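Local coordinates for protein tRNA modification GTPase MnmE (PDB 3GEE) that probably hydrolyses GTP at a high intrinsic rate and helps to add a carboxymethylaminomethyl group to the wobble uridine (U34) of certain tRNAs, at residues D222-G227 / T410-Y415; S235-G240 / A311-I316; F276-T281 / T387-M392; L317-L322 / L347-K352. One frame throughout, in Å; residues are numbered along the deposited sequence.

Contacts 2, 3 and 4 all belong to the G domain and its mixed beta sheet, whereas contact 1 lies among the long helices of the helical domain, its centre about 31 Å from that of contact 4. Contacts 2 and 4 share strand 315-321, joined to strand 234-239 in one and to strand 345-351 in the other. Contact 3 lays helix 385-392 against the outer hairpin of the same sheet, and that helix also packs on Leu317 and Val349 of contact 4. Contact 4 is deeply buried and reaches GDP; the others are partly exposed. Backbone hydrogen bonds run through contacts 2 and 4, with an aspartate carboxylate added in contact 2; side-chain packing carries contacts 1 and 3.

Contact 1: residues D222-G227 / T410-Y415; sequences DSYQHG and TSLRHY
Tyr224 and Tyr415 form an offset stack, ring centroids 4.5 Å apart and planes inclined by 21°. Though the planes are nearly parallel, the two side chains run across each other at roughly a right angle. The rings overlap only in part: CD1 of Tyr224 lies over the Tyr415 ring toward its rim, while Tyr415 CB stands over the centre of the Tyr224 ring in a CH-pi contact of 3.9 Å to the centroid. Both tyrosines turn CG away from the backbone N (chi1 180° for Tyr224 and 175° for Tyr415), which carries each ring across to the facing segment. This is the close-packed part of the contact, and it continues at the edge of the Tyr224 ring, where CE2 approaches the backbone N of Ser411 at 3.6 Å. The arrangement joins two long helices of the MnmE helical domain: 203-232, in its later part, and 412-432, at its very start, with Ser411 in the N-cap position. Gly227 CA lies 4.7 Å from Thr410 CA, and a side chain on this glycine would point at Thr410 and probably crowd Ser223 O as well; the methyl CG2 of Thr410 rests against the Gly227 carbonyl O. Beside this joint Ser223 OG hydrogen-bonds Val409 N, tying the helix to the chain leading into 410-415. The looser side is at Leu412, which is exposed and simply rests its aliphatic CB against the hydroxyl end of the tyrosine, 3.6 Å from Tyr224 OH.

Contact 2: residues S235-G240 / A311-I316; sequences STVIAG and AEADLI
Ser235 meets Asp314 at the start of the first segment, where the two chains are only beginning to pair. Its backbone N donates to Asp314 OD2 at 2.8 Å, on the anti side of the carboxylate and 20° out of its plane. Ser235 OG, placed between backbone N and carbonyl carbon (chi1 60°), accepts a hydrogen bond from Asp314 N at 3.3 Å. The carbonyl O of Ser235 receives Leu315 N in its plane at 3.2 Å, with Asp314 N as a weaker second donor. An alanine in place of Asp314 would probably leave Ser235 N without its carboxylate acceptor and Arg228 without one of its salt-bridge partners. Thr236 pairs with Leu315 in a parallel bridge; their side chains lie alongside, pointing the same way, and Thr236 CG2 packs on Leu315 CB at 3.6 Å. A beta-branched residue suits this extended backbone. Val237 N then donates to Leu315 O at 2.9 Å, almost in line with the carbonyl bond, and on the face opposite Thr236 and Leu315, Val237 CG2 reaches Ala313 CB, just before the strand. Further on, Gly240 adopts backbone angles suited to glycine and gives its O to Lys246, in what is probably the P-loop. Strand 234-239 thus sits between strand 281-286, which bonds Thr236 and Ile238, and strand 315-321, while Leu395 of helix 394-397 packs on Asp314 and Leu315.

Contact 3: residues F276-T281 / T387-M392; sequences FIHDKT and TLKQHM
His278 lays one face of its imidazole over the side chain of Lys389, joining a beta hairpin at the margin of the G-domain sheet to helix 385-392. The hairpin turns through a type I' turn from His278 to Thr281, and the helix runs almost square to the strand, at 82°, with axes 10.1 Å apart. Lys389 CB stands 4.0 Å from the centroid of the His278 ring, a CH-pi contact displaced toward the rim; the opposite face of that ring has Asp279 CG above it. With chi1 at 164°, CG of His278 swings away from the backbone N and the ring extends toward the helix. Lys389 suits the place because its chain is long and apolar up to its charged end: stretched out beyond CG, it passes the histidine and brings CE within 3.8 Å of Phe276 CE2. The side chains of Phe276 and Met392 cross at about a right angle, and the Met392 methyl CE lies near the plane of the ring, 3.6 Å from Phe276 CZ. The flexible thioether, bent at its last torsion (chi3 -72°), lets that methyl reach the ring edge. Phe283 on the neighbouring strand meets the Phe276 ring and also touches Met392, so these residues form one apolar cluster. At the turn itself, Thr281 OG1 donates to Asp279 O at 3.0 Å, from above the carbonyl plane.

Contact 4: residues L317-L322 / L347-K352; sequences LYLLDL and LTVANK. With GDP (guanosine-5'-diphosphate), chain B.
Leu319 and Val349 cross at a slant, Leu319 CD2 meeting Val349 CG1 at 3.5 Å, within a parallel pair of strands whose backbones bond from Tyr318 N to Leu347 O through Asn351 N to Leu320 O. Leu317 extends beside Leu347, its CD2 3.6 Å from Leu347 CB. Leu322 has CG turned away from its backbone N (chi1 -179°) and packs its branches round the small Ala350 CB. At the strand ends lies the NKxD motif of G proteins, here Asn351, Lys352 and Asp354, at the GDP. Asn351, with chi1 -162°, brings ND2 to 3.3 Å from N7 of GDP; ND2 also donates to Ala244 O, and OD1 accepts from Ala379 N, holding the amide's rotation. Lys352 runs its aliphatic chain along the guanine, CE 3.8 Å from GDP C4, then bends at its end (chi4 74°), bringing NZ to Asn243 O and to Asp321 OD2 in a long 3.6 Å salt bridge. Replacing Lys352 by an alanine would probably strip the guanine of this packing and leave Asn243 O without its NZ donor and Asp321 without its long, weak ion-pair partner. Around this core, Leu317 and Val349 pack on Leu388 of helix 385-392, whereas Tyr318 and Thr348 reach helix 331-340, the crossover of the beta-alpha-beta unit. Leu320 and Leu322 pack on helix 360-370, and strands 234-239 and 374-376 flank the pair on either side.

Contact 1: residues D222-G227 / T410-Y415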
# COMPACT_ATOMS: atom_id res chain seq x y z
N ASP A 222 16.40 -20.73 -27.18
CA ASP A 222 15.16 -21.43 -27.48
C ASP A 222 14.07 -21.17 -26.45
O ASP A 222 12.90 -21.02 -26.81
CB ASP A 222 15.41 -22.94 -27.62
CG ASP A 222 16.09 -23.31 -28.94
OD1 ASP A 222 16.75 -24.37 -28.98
OD2 ASP A 222 15.98 -22.55 -29.93
N SER A 223 14.44 -21.11 -25.17
CA SER A 223 13.47 -20.97 -24.09
C SER A 223 12.74 -19.63 -24.08
O SER A 223 11.67 -19.51 -23.47
CB SER A 223 14.13 -21.24 -22.72
OG SER A 223 15.11 -20.26 -22.41
N TYR A 224 13.30 -18.63 -24.75
CA TYR A 224 12.72 -17.29 -24.80
C TYR A 224 11.31 -17.27 -25.39
O TYR A 224 10.51 -16.39 -25.07
CB TYR A 224 13.64 -16.33 -25.57
CG TYR A 224 13.10 -14.92 -25.68
CD1 TYR A 224 12.79 -14.37 -26.92
CD2 TYR A 224 12.91 -14.14 -24.54
CE1 TYR A 224 12.29 -13.07 -27.03
CE2 TYR A 224 12.41 -12.84 -24.63
CZ TYR A 224 12.11 -12.31 -25.88
OH TYR A 224 11.62 -11.03 -25.98
N GLN A 225 11.01 -18.25 -26.24
CA GLN A 225 9.68 -18.40 -26.83
C GLN A 225 8.63 -18.64 -25.74
O GLN A 225 7.59 -17.99 -25.72
CB GLN A 225 9.67 -19.54 -27.86
CG GLN A 225 8.76 -19.31 -29.06
CD GLN A 225 9.42 -18.47 -30.16
OE1 GLN A 225 10.13 -17.50 -29.89
NE2 GLN A 225 9.17 -18.84 -31.41
N HIS A 226 8.93 -19.57 -24.82
CA HIS A 226 8.09 -19.82 -23.65
C HIS A 226 8.23 -18.70 -22.62
O HIS A 226 7.25 -18.26 -22.03
CB HIS A 226 8.44 -21.15 -22.99
CG HIS A 226 7.74 -22.33 -23.60
ND1 HIS A 226 6.38 -22.54 -23.45
CD2 HIS A 226 8.20 -23.37 -24.33
CE1 HIS A 226 6.04 -23.66 -24.08
NE2 HIS A 226 7.13 -24.17 -24.63
N GLY A 227 9.48 -18.27 -22.42
CA GLY A 227 9.83 -17.28 -21.41
C GLY A 227 9.11 -15.95 -21.52
O GLY A 227 8.58 -15.45 -20.53
N THR A 410 14.06 -15.00 -20.11
CA THR A 410 13.08 -14.00 -20.49
C THR A 410 13.81 -12.74 -20.93
O THR A 410 15.05 -12.71 -20.95
CB THR A 410 12.16 -13.65 -19.32
OG1 THR A 410 11.99 -14.78 -18.47
CG2 THR A 410 10.83 -13.21 -19.86
N SER A 411 13.06 -11.70 -21.28
CA SER A 411 13.62 -10.39 -21.60
C SER A 411 14.42 -10.35 -22.91
O SER A 411 15.48 -10.97 -23.04
CB SER A 411 14.43 -9.82 -20.42
OG SER A 411 15.44 -8.93 -20.85
N LEU A 412 13.88 -9.61 -23.87
CA LEU A 412 14.51 -9.37 -25.15
C LEU A 412 16.03 -9.12 -25.02
O LEU A 412 16.82 -9.71 -25.76
CB LEU A 412 13.82 -8.18 -25.82
CG LEU A 412 14.20 -7.72 -27.23
CD1 LEU A 412 13.73 -8.73 -28.28
CD2 LEU A 412 13.59 -6.36 -27.48
N ARG A 413 16.41 -8.26 -24.08
CA ARG A 413 17.81 -7.87 -23.90
C ARG A 413 18.75 -9.08 -23.85
O ARG A 413 19.75 -9.13 -24.58
CB ARG A 413 17.99 -7.00 -22.66
CG ARG A 413 19.39 -6.40 -22.51
CD ARG A 413 19.53 -5.65 -21.20
NE ARG A 413 19.40 -6.53 -20.04
CZ ARG A 413 20.42 -7.14 -19.44
NH1 ARG A 413 21.66 -6.97 -19.89
NH2 ARG A 413 20.21 -7.91 -18.38
N HIS A 414 18.42 -10.04 -22.99
CA HIS A 414 19.23 -11.26 -22.83
C HIS A 414 19.24 -12.07 -24.12
O HIS A 414 20.31 -12.49 -24.58
CB HIS A 414 18.71 -12.13 -21.69
CG HIS A 414 18.23 -11.36 -20.50
ND1 HIS A 414 17.33 -11.88 -19.59
CD2 HIS A 414 18.52 -10.10 -20.06
CE1 HIS A 414 17.09 -10.98 -18.65
NE2 HIS A 414 17.80 -9.90 -18.91
N TYR A 415 18.06 -12.29 -24.69
CA TYR A 415 17.89 -13.03 -25.93
C TYR A 415 18.84 -12.50 -27.00
O TYR A 415 19.69 -13.24 -27.50
CB TYR A 415 16.43 -12.94 -26.39
CG TYR A 415 16.09 -13.55 -27.73
CD1 TYR A 415 16.08 -14.94 -27.92
CD2 TYR A 415 15.73 -12.74 -28.81
CE1 TYR A 415 15.75 -15.49 -29.17
CE2 TYR A 415 15.40 -13.28 -30.06
CZ TYR A 415 15.41 -14.66 -30.23
OH TYR A 415 15.07 -15.18 -31.46

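Contact 2: residues S235-G240 / A311-I316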
# COMPACT_ATOMS: atom_id res chain seq x y z
N SER A 235 0.91 -11.90 -26.17
CA SER A 235 0.45 -10.67 -26.80
C SER A 235 -0.56 -11.01 -27.89
O SER A 235 -0.27 -11.80 -28.80
CB SER A 235 1.62 -9.89 -27.38
OG SER A 235 2.30 -10.65 -28.36
N THR A 236 -1.75 -10.43 -27.79
CA THR A 236 -2.83 -10.74 -28.71
C THR A 236 -3.42 -9.47 -29.32
O THR A 236 -3.73 -8.51 -28.61
CB THR A 236 -3.95 -11.56 -28.03
OG1 THR A 236 -4.57 -10.77 -27.00
CG2 THR A 236 -3.40 -12.82 -27.39
N VAL A 237 -3.55 -9.47 -30.65
CA VAL A 237 -4.17 -8.36 -31.36
C VAL A 237 -5.62 -8.71 -31.69
O VAL A 237 -5.91 -9.83 -32.11
CB VAL A 237 -3.40 -7.99 -32.65
CG1 VAL A 237 -4.13 -6.88 -33.41
CG2 VAL A 237 -1.98 -7.54 -32.32
N ILE A 238 -6.51 -7.75 -31.47
CA ILE A 238 -7.90 -7.89 -31.88
C ILE A 238 -8.14 -6.99 -33.09
O ILE A 238 -8.19 -5.76 -32.97
CB ILE A 238 -8.88 -7.57 -30.73
CG1 ILE A 238 -8.56 -8.43 -29.50
CG2 ILE A 238 -10.32 -7.80 -31.16
CD1 ILE A 238 -9.01 -7.83 -28.18
N ALA A 239 -8.27 -7.62 -34.26
CA ALA A 239 -8.43 -6.92 -35.53
C ALA A 239 -9.85 -7.03 -36.08
O ALA A 239 -10.67 -7.80 -35.58
CB ALA A 239 -7.42 -7.44 -36.55
N GLY A 240 -10.13 -6.24 -37.11
CA GLY A 240 -11.46 -6.18 -37.71
C GLY A 240 -11.83 -4.74 -37.99
O GLY A 240 -11.34 -3.82 -37.34
N ALA A 311 3.47 -6.84 -36.17
CA ALA A 311 4.77 -7.51 -36.13
C ALA A 311 5.08 -7.76 -34.66
O ALA A 311 5.08 -6.82 -33.85
CB ALA A 311 5.84 -6.65 -36.78
N GLU A 312 5.34 -9.02 -34.32
CA GLU A 312 5.44 -9.48 -32.92
C GLU A 312 4.07 -9.43 -32.24
O GLU A 312 3.71 -8.45 -31.59
CB GLU A 312 6.50 -8.70 -32.12
CG GLU A 312 7.94 -8.86 -32.62
CD GLU A 312 8.45 -10.29 -32.49
OE1 GLU A 312 8.43 -10.85 -31.37
OE2 GLU A 312 8.89 -10.86 -33.52
N ALA A 313 3.32 -10.51 -32.43
CA ALA A 313 2.02 -10.72 -31.81
C ALA A 313 1.76 -12.21 -31.85
O ALA A 313 1.77 -12.82 -32.93
CB ALA A 313 0.93 -9.96 -32.57
N ASP A 314 1.56 -12.82 -30.69
CA ASP A 314 1.46 -14.27 -30.59
C ASP A 314 0.15 -14.82 -31.15
O ASP A 314 0.13 -15.88 -31.77
CB ASP A 314 1.61 -14.72 -29.13
CG ASP A 314 2.86 -14.18 -28.48
OD1 ASP A 314 3.96 -14.39 -29.02
OD2 ASP A 314 2.74 -13.54 -27.41
N LEU A 315 -0.93 -14.08 -30.94
CA LEU A 315 -2.26 -14.52 -31.31
C LEU A 315 -3.07 -13.38 -31.90
O LEU A 315 -3.23 -12.33 -31.28
CB LEU A 315 -2.98 -15.12 -30.09
CG LEU A 315 -4.48 -15.44 -30.10
CD1 LEU A 315 -4.82 -16.49 -31.14
CD2 LEU A 315 -4.92 -15.90 -28.72
N ILE A 316 -3.57 -13.58 -33.12
CA ILE A 316 -4.45 -12.61 -33.75
C ILE A 316 -5.88 -13.14 -33.74
O ILE A 316 -6.13 -14.26 -34.18
CB ILE A 316 -4.02 -12.27 -35.20
CG1 ILE A 316 -2.55 -11.83 -35.24
CG2 ILE A 316 -4.92 -11.17 -35.77
CD1 ILE A 316 -1.97 -11.69 -36.63

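Contact 3: residues F276-T281 / T387-M392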
# COMPACT_ATOMS: atom_id res chain seq x y z
N PHE A 276 -5.99 -9.98 -19.30
CA PHE A 276 -6.75 -10.87 -18.43
C PHE A 276 -6.06 -12.23 -18.33
O PHE A 276 -5.19 -12.56 -19.14
CB PHE A 276 -8.19 -11.03 -18.95
CG PHE A 276 -8.33 -12.01 -20.08
CD1 PHE A 276 -7.84 -11.71 -21.35
CD2 PHE A 276 -8.98 -13.22 -19.88
CE1 PHE A 276 -7.98 -12.62 -22.40
CE2 PHE A 276 -9.12 -14.14 -20.92
CZ PHE A 276 -8.62 -13.83 -22.18
N ILE A 277 -6.46 -13.02 -17.34
CA ILE A 277 -5.84 -14.33 -17.09
C ILE A 277 -6.80 -15.47 -17.40
O ILE A 277 -8.00 -15.38 -17.14
CB ILE A 277 -5.31 -14.44 -15.63
CG1 ILE A 277 -4.45 -13.21 -15.28
CG2 ILE A 277 -4.49 -15.71 -15.44
CD1 ILE A 277 -4.17 -13.04 -13.80
N HIS A 278 -6.25 -16.55 -17.96
CA HIS A 278 -6.99 -17.78 -18.24
C HIS A 278 -6.00 -18.94 -18.31
O HIS A 278 -4.97 -18.83 -18.97
CB HIS A 278 -7.79 -17.65 -19.55
CG HIS A 278 -8.27 -18.96 -20.10
ND1 HIS A 278 -9.44 -19.55 -19.70
CD2 HIS A 278 -7.74 -19.77 -21.05
CE1 HIS A 278 -9.61 -20.69 -20.36
NE2 HIS A 278 -8.59 -20.84 -21.19
N ASP A 279 -6.32 -20.03 -17.62
CA ASP A 279 -5.45 -21.22 -17.54
C ASP A 279 -4.02 -20.88 -17.11
O ASP A 279 -3.05 -21.32 -17.74
CB ASP A 279 -5.45 -22.00 -18.87
CG ASP A 279 -6.59 -23.01 -18.97
OD1 ASP A 279 -6.73 -23.62 -20.05
OD2 ASP A 279 -7.34 -23.19 -17.99
N LYS A 280 -3.90 -20.07 -16.05
CA LYS A 280 -2.61 -19.63 -15.48
C LYS A 280 -1.72 -18.88 -16.48
O LYS A 280 -0.49 -18.85 -16.32
CB LYS A 280 -1.86 -20.81 -14.85
CG LYS A 280 -2.55 -21.43 -13.64
CD LYS A 280 -1.75 -22.59 -13.08
CE LYS A 280 -2.41 -23.15 -11.84
NZ LYS A 280 -1.55 -24.14 -11.14
N THR A 281 -2.34 -18.28 -17.49
CA THR A 281 -1.63 -17.56 -18.54
C THR A 281 -2.25 -16.18 -18.75
O THR A 281 -3.47 -16.02 -18.72
CB THR A 281 -1.64 -18.34 -19.87
OG1 THR A 281 -1.39 -19.73 -19.63
CG2 THR A 281 -0.59 -17.80 -20.82
N THR A 387 -15.63 -21.32 -25.36
CA THR A 387 -15.00 -22.01 -26.48
C THR A 387 -13.88 -21.17 -27.08
O THR A 387 -12.85 -21.70 -27.49
CB THR A 387 -16.02 -22.39 -27.57
OG1 THR A 387 -17.23 -22.87 -26.96
CG2 THR A 387 -15.46 -23.47 -28.48
N LEU A 388 -14.08 -19.85 -27.14
CA LEU A 388 -13.04 -18.93 -27.61
C LEU A 388 -11.85 -18.92 -26.67
O LEU A 388 -10.71 -18.98 -27.12
CB LEU A 388 -13.59 -17.51 -27.80
CG LEU A 388 -12.59 -16.36 -28.02
CD1 LEU A 388 -11.78 -16.52 -29.30
CD2 LEU A 388 -13.29 -15.01 -28.00
N LYS A 389 -12.12 -18.84 -25.37
CA LYS A 389 -11.06 -18.85 -24.36
C LYS A 389 -10.23 -20.13 -24.42
O LYS A 389 -9.00 -20.08 -24.32
CB LYS A 389 -11.63 -18.63 -22.96
CG LYS A 389 -11.89 -17.17 -22.61
CD LYS A 389 -12.44 -17.02 -21.20
CE LYS A 389 -12.66 -15.56 -20.84
NZ LYS A 389 -13.10 -15.38 -19.43
N GLN A 390 -10.90 -21.27 -24.61
CA GLN A 390 -10.21 -22.57 -24.67
C GLN A 390 -9.28 -22.66 -25.88
O GLN A 390 -8.21 -23.25 -25.79
CB GLN A 390 -11.22 -23.72 -24.68
CG GLN A 390 -10.66 -25.02 -24.10
CD GLN A 390 -11.50 -26.23 -24.43
OE1 GLN A 390 -11.67 -26.60 -25.59
NE2 GLN A 390 -12.03 -26.88 -23.39
N HIS A 391 -9.71 -22.06 -26.99
CA HIS A 391 -8.90 -21.99 -28.20
C HIS A 391 -7.70 -21.06 -28.02
O HIS A 391 -6.67 -21.24 -28.67
CB HIS A 391 -9.73 -21.51 -29.38
CG HIS A 391 -10.39 -22.61 -30.15
ND1 HIS A 391 -9.98 -22.98 -31.41
CD2 HIS A 391 -11.42 -23.42 -29.84
CE1 HIS A 391 -10.73 -23.98 -31.84
NE2 HIS A 391 -11.62 -24.26 -30.91
N MET A 392 -7.84 -20.08 -27.13
CA MET A 392 -6.75 -19.17 -26.83
C MET A 392 -5.69 -19.85 -25.97
O MET A 392 -4.49 -19.70 -26.21
CB MET A 392 -7.27 -17.89 -26.17
CG MET A 392 -8.18 -17.08 -27.07
SD MET A 392 -8.50 -15.42 -26.46
CE MET A 392 -9.57 -15.74 -25.07

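Contact 4: residues L317-L322 / L347-K352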
# COMPACT_ATOMS: atom_id res chain seq x y z
N LEU A 317 -6.79 -12.33 -33.21
CA LEU A 317 -8.21 -12.61 -33.30
C LEU A 317 -8.82 -11.64 -34.30
O LEU A 317 -8.88 -10.44 -34.04
CB LEU A 317 -8.91 -12.47 -31.94
CG LEU A 317 -8.50 -13.29 -30.71
CD1 LEU A 317 -9.41 -12.94 -29.54
CD2 LEU A 317 -8.53 -14.79 -30.96
N TYR A 318 -9.26 -12.16 -35.44
CA TYR A 318 -9.99 -11.35 -36.40
C TYR A 318 -11.49 -11.43 -36.14
O TYR A 318 -12.10 -12.50 -36.26
CB TYR A 318 -9.68 -11.71 -37.86
CG TYR A 318 -10.08 -10.60 -38.81
CD1 TYR A 318 -9.14 -9.68 -39.27
CD2 TYR A 318 -11.41 -10.46 -39.22
CE1 TYR A 318 -9.51 -8.65 -40.13
CE2 TYR A 318 -11.79 -9.43 -40.07
CZ TYR A 318 -10.84 -8.53 -40.53
OH TYR A 318 -11.21 -7.51 -41.37
N LEU A 319 -12.06 -10.29 -35.77
CA LEU A 319 -13.49 -10.19 -35.53
C LEU A 319 -14.20 -9.72 -36.78
O LEU A 319 -13.81 -8.73 -37.41
CB LEU A 319 -13.79 -9.22 -34.39
CG LEU A 319 -13.90 -9.77 -32.96
CD1 LEU A 319 -14.01 -8.61 -32.00
CD2 LEU A 319 -15.11 -10.67 -32.81
N LEU A 320 -15.26 -10.43 -37.15
CA LEU A 320 -16.12 -10.01 -38.24
C LEU A 320 -17.56 -10.35 -37.87
O LEU A 320 -17.83 -11.44 -37.35
CB LEU A 320 -15.68 -10.66 -39.56
CG LEU A 320 -16.25 -11.98 -40.09
CD1 LEU A 320 -15.83 -12.18 -41.53
CD2 LEU A 320 -15.84 -13.17 -39.24
N ASP A 321 -18.49 -9.42 -38.09
CA ASP A 321 -19.88 -9.67 -37.68
C ASP A 321 -20.64 -10.66 -38.56
O ASP A 321 -21.10 -10.33 -39.66
CB ASP A 321 -20.68 -8.39 -37.35
CG ASP A 321 -20.48 -7.26 -38.35
OD1 ASP A 321 -19.42 -7.21 -39.01
OD2 ASP A 321 -21.38 -6.40 -38.45
N LEU A 322 -20.73 -11.88 -38.05
CA LEU A 322 -21.35 -13.02 -38.70
C LEU A 322 -22.76 -12.69 -39.18
O LEU A 322 -23.56 -12.16 -38.41
CB LEU A 322 -21.38 -14.19 -37.72
CG LEU A 322 -21.94 -15.57 -38.07
CD1 LEU A 322 -21.16 -16.24 -39.19
CD2 LEU A 322 -21.92 -16.43 -36.82
N LEU A 347 -7.00 -16.76 -35.66
CA LEU A 347 -8.26 -17.24 -35.11
C LEU A 347 -9.37 -16.30 -35.55
O LEU A 347 -9.39 -15.13 -35.16
CB LEU A 347 -8.15 -17.27 -33.58
CG LEU A 347 -8.69 -18.45 -32.76
CD1 LEU A 347 -10.20 -18.41 -32.68
CD2 LEU A 347 -8.19 -19.79 -33.31
N THR A 348 -10.27 -16.81 -36.39
CA THR A 348 -11.37 -16.00 -36.93
C THR A 348 -12.57 -16.04 -36.00
O THR A 348 -13.12 -17.11 -35.73
CB THR A 348 -11.78 -16.44 -38.35
OG1 THR A 348 -10.63 -16.43 -39.20
CG2 THR A 348 -12.84 -15.50 -38.93
N VAL A 349 -12.96 -14.87 -35.52
CA VAL A 349 -14.02 -14.76 -34.55
C VAL A 349 -15.25 -14.11 -35.18
O VAL A 349 -15.29 -12.89 -35.39
CB VAL A 349 -13.57 -13.96 -33.31
CG1 VAL A 349 -14.57 -14.12 -32.19
CG2 VAL A 349 -12.19 -14.44 -32.84
N ALA A 350 -16.23 -14.94 -35.50
CA ALA A 350 -17.47 -14.49 -36.11
C ALA A 350 -18.42 -13.98 -35.03
O ALA A 350 -18.95 -14.76 -34.24
CB ALA A 350 -18.11 -15.63 -36.91
N ASN A 351 -18.60 -12.66 -35.00
CA ASN A 351 -19.40 -12.02 -33.95
C ASN A 351 -20.87 -11.84 -34.33
O ASN A 351 -21.25 -12.00 -35.49
CB ASN A 351 -18.77 -10.67 -33.58
CG ASN A 351 -19.25 -10.15 -32.23
OD1 ASN A 351 -19.66 -10.92 -31.36
ND2 ASN A 351 -19.21 -8.83 -32.06
N LYS A 352 -21.70 -11.52 -33.33
CA LYS A 352 -23.13 -11.27 -33.51
C LYS A 352 -23.90 -12.54 -33.87
O LYS A 352 -24.79 -12.54 -34.72
CB LYS A 352 -23.38 -10.15 -34.54
CG LYS A 352 -22.77 -8.80 -34.16
CD LYS A 352 -23.29 -7.69 -35.06
CE LYS A 352 -22.84 -6.31 -34.59
NZ LYS A 352 -21.40 -6.06 -34.86
PB GDP B . -15.91 -1.67 -32.55
O1B GDP B . -14.92 -1.78 -31.42
O2B GDP B . -15.27 -2.12 -33.84
O3B GDP B . -16.38 -0.25 -32.67
O3A GDP B . -17.16 -2.62 -32.24
PA GDP B . -18.05 -2.39 -30.93
O1A GDP B . -17.64 -3.36 -29.85
O2A GDP B . -17.95 -0.97 -30.44
O5' GDP B . -19.55 -2.74 -31.42
C5' GDP B . -20.24 -1.83 -32.27
C4' GDP B . -21.74 -2.03 -32.09
O4' GDP B . -22.09 -3.39 -32.37
C3' GDP B . -22.17 -1.73 -30.66
O3' GDP B . -22.96 -0.54 -30.63
C2' GDP B . -22.93 -2.96 -30.19
O2' GDP B . -24.27 -2.63 -29.78
C1' GDP B . -22.97 -3.91 -31.37
N9 GDP B . -22.55 -5.28 -30.97
C8 GDP B . -21.29 -5.64 -30.66
N7 GDP B . -21.23 -6.96 -30.33
C5 GDP B . -22.47 -7.46 -30.45
C6 GDP B . -23.11 -8.79 -30.25
O6 GDP B . -22.45 -9.79 -29.89
N1 GDP B . -24.43 -8.89 -30.47
C2 GDP B . -25.18 -7.83 -30.86
N2 GDP B . -26.51 -8.03 -31.05
N3 GDP B . -24.66 -6.59 -31.05
C4 GDP B . -23.34 -6.35 -30.87